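Local coordinates for protein probable intron-encoded endonuclease 1 (PDB 6X1J) that cleaves DNA as a LAGLIDADG homing endonuclease that takes part in the homing of an intron of the mitochondrial 21S rRNA gene, at residues I35-L40 with L133-E138. Numbering follows the deposited sequence.
Sequences IQEETL and LNYITE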
loop_
_atom_site.group_PDB
_atom_site.type_symbol
_atom_site.label_atom_id
_atom_site.label_comp_id
_atom_site.label_asym_id
_atom_site.label_seq_id
_atom_site.Cartn_x
_atom_site.Cartn_y
_atom_site.Cartn_z
ATOM N N ILE A 35 -6.197 9.294 -8.676
ATOM C CA ILE A 35 -5.986 9.185 -7.203
ATOM C C ILE A 35 -5.870 7.722 -6.811
ATOM O O ILE A 35 -4.932 7.360 -6.054
ATOM C CB ILE A 35 -7.090 9.888 -6.415
ATOM C CG1 ILE A 35 -6.962 11.408 -6.551
ATOM C CG2 ILE A 35 -7.051 9.421 -4.966
ATOM C CD1 ILE A 35 -8.040 12.192 -5.836
ATOM N N GLN A 36 -6.781 6.901 -7.289
ATOM C CA GLN A 36 -6.807 5.472 -6.912
ATOM C C GLN A 36 -5.541 4.796 -7.417
ATOM O O GLN A 36 -4.995 3.935 -6.701
ATOM C CB GLN A 36 -8.048 4.818 -7.496
ATOM C CG GLN A 36 -9.302 5.252 -6.760
ATOM C CD GLN A 36 -10.594 4.955 -7.485
ATOM O OE1 GLN A 36 -10.653 4.809 -8.708
ATOM N NE2 GLN A 36 -11.643 4.829 -6.693
ATOM N N GLU A 37 -5.101 5.177 -8.613
ATOM C CA GLU A 37 -3.991 4.467 -9.281
ATOM C C GLU A 37 -2.756 4.738 -8.423
ATOM O O GLU A 37 -2.070 3.765 -8.107
ATOM C CB GLU A 37 -3.834 4.925 -10.732
ATOM C CG GLU A 37 -2.743 4.187 -11.478
ATOM C CD GLU A 37 -2.254 4.896 -12.737
ATOM O OE1 GLU A 37 -3.108 5.420 -13.475
ATOM O OE2 GLU A 37 -1.014 4.935 -12.977
ATOM N N GLU A 38 -2.519 6.015 -8.106
ATOM C CA GLU A 38 -1.299 6.503 -7.397
ATOM C C GLU A 38 -1.336 6.000 -5.965
ATOM O O GLU A 38 -0.301 5.531 -5.484
ATOM C CB GLU A 38 -1.128 8.025 -7.485
ATOM C CG GLU A 38 -0.916 8.497 -8.917
ATOM C CD GLU A 38 -0.857 10.006 -9.108
ATOM O OE1 GLU A 38 -0.644 10.745 -8.118
ATOM O OE2 GLU A 38 -1.006 10.443 -10.260
ATOM N N THR A 39 -2.498 6.033 -5.312
ATOM C CA THR A 39 -2.654 5.407 -3.979
ATOM C C THR A 39 -2.206 3.935 -4.079
ATOM O O THR A 39 -1.429 3.450 -3.234
ATOM C CB THR A 39 -4.105 5.530 -3.480
ATOM O OG1 THR A 39 -4.458 6.914 -3.360
ATOM C CG2 THR A 39 -4.255 4.833 -2.161
ATOM N N LEU A 40 -2.725 3.234 -5.069
ATOM C CA LEU A 40 -2.655 1.759 -5.127
ATOM C C LEU A 40 -1.201 1.373 -5.445
ATOM O O LEU A 40 -0.731 0.310 -4.987
ATOM C CB LEU A 40 -3.611 1.256 -6.214
ATOM C CG LEU A 40 -3.534 -0.247 -6.501
ATOM C CD1 LEU A 40 -3.620 -1.066 -5.229
ATOM C CD2 LEU A 40 -4.619 -0.703 -7.452
ATOM N N LEU A 133 10.147 6.072 -12.456
ATOM C CA LEU A 133 10.111 7.176 -13.441
ATOM C C LEU A 133 8.649 7.385 -13.827
ATOM O O LEU A 133 8.172 8.516 -13.742
ATOM C CB LEU A 133 10.991 6.901 -14.674
ATOM C CG LEU A 133 10.975 8.033 -15.725
ATOM C CD1 LEU A 133 11.718 9.264 -15.225
ATOM C CD2 LEU A 133 11.525 7.612 -17.101
ATOM N N ASN A 134 7.942 6.341 -14.216
ATOM C CA ASN A 134 6.663 6.559 -14.942
ATOM C C ASN A 134 5.447 6.509 -14.001
ATOM O O ASN A 134 4.397 6.901 -14.476
ATOM C CB ASN A 134 6.540 5.610 -16.146
ATOM C CG ASN A 134 7.616 5.833 -17.189
ATOM O OD1 ASN A 134 8.048 6.965 -17.392
ATOM N ND2 ASN A 134 8.066 4.765 -17.835
ATOM N N TYR A 135 5.538 6.043 -12.739
ATOM C CA TYR A 135 4.311 5.716 -11.942
ATOM C C TYR A 135 4.325 6.292 -10.523
ATOM O O TYR A 135 3.245 6.730 -10.125
ATOM C CB TYR A 135 4.054 4.204 -11.851
ATOM C CG TYR A 135 3.807 3.583 -13.203
ATOM C CD1 TYR A 135 2.544 3.578 -13.781
ATOM C CD2 TYR A 135 4.862 3.044 -13.932
ATOM C CE1 TYR A 135 2.334 3.032 -15.043
ATOM C CE2 TYR A 135 4.671 2.504 -15.194
ATOM C CZ TYR A 135 3.404 2.490 -15.750
ATOM O OH TYR A 135 3.244 1.930 -16.985
ATOM N N ILE A 136 5.444 6.225 -9.781
ATOM C CA ILE A 136 5.459 6.650 -8.348
ATOM C C ILE A 136 5.348 8.176 -8.257
ATOM O O ILE A 136 6.215 8.852 -8.748
ATOM C CB ILE A 136 6.685 6.100 -7.631
ATOM C CG1 ILE A 136 6.608 4.579 -7.496
ATOM C CG2 ILE A 136 6.833 6.789 -6.288
ATOM C CD1 ILE A 136 7.692 3.954 -6.654
ATOM N N THR A 137 4.287 8.699 -7.648
ATOM C CA THR A 137 4.186 10.138 -7.290
ATOM C C THR A 137 4.365 10.281 -5.752
ATOM O O THR A 137 4.505 9.280 -5.029
ATOM C CB THR A 137 2.866 10.727 -7.826
ATOM O OG1 THR A 137 1.791 10.239 -7.020
ATOM C CG2 THR A 137 2.627 10.362 -9.284
ATOM N N GLU A 138 4.396 11.500 -5.262
ATOM C CA GLU A 138 4.416 11.767 -3.794
ATOM C C GLU A 138 3.194 11.130 -3.112
ATOM O O GLU A 138 3.410 10.568 -2.016
ATOM C CB GLU A 138 4.417 13.268 -3.493
ATOM C CG GLU A 138 5.620 14.007 -4.041
ATOM C CD GLU A 138 5.385 14.608 -5.409
ATOM O OE1 GLU A 138 4.433 14.140 -6.127
ATOM O OE2 GLU A 138 6.163 15.520 -5.755
#
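Glu38 and Thr137 link the N-terminal part of one LAGLIDADG helix, 34-45, to the N-cap of the other, 138-148, with Gly46 and Asp47 just past the first, and Asp147 and Asp148 at the end of the second, at the potassium sites. Thr137 holds that N-cap position, and threonine suits the contact because its hydroxyl can donate to Glu38 while its methyl packs against the carboxylate. Thr137 OG1 donates to Glu38 OE1 over 2.7 Å, arriving from above the carboxylate plane, 56° out of it. OG1 sits between the backbone N and the carbonyl carbon, which leaves CG2 to pack against the same carboxylate, 3.5 Å from Glu38 CD. Glutamate is long enough to span the gap between backbones whose CA atoms, in Glu38 and Thr137, stand 6.6 Å apart, and its second oxygen, OE2, forms a salt bridge with Lys34. An alanine in place of Glu38 would probably leave the Thr137 hydroxyl without its acceptor and Lys34 without its counter-charge. Ser140 adds a polar tie, its OG being hydrogen-bonded to both Glu38 O and Thr137 N.

The other side is looser. Glu37 swings its extended chain forward from a CG anti to the backbone N (chi1 -178°), yet merely brushes Tyr135, the Glu37 carboxylate and the Tyr135 ring lying in planes 56° apart. Tyrosine fits this partly exposed position after helix 131-134, since its ring meets that of Tyr118 and the side chain also touches Ile41. Nothing stronger than an edge contact links the pair: Glu37 OE2 lies near the ring plane, 3.9 Å from Tyr135 CD1.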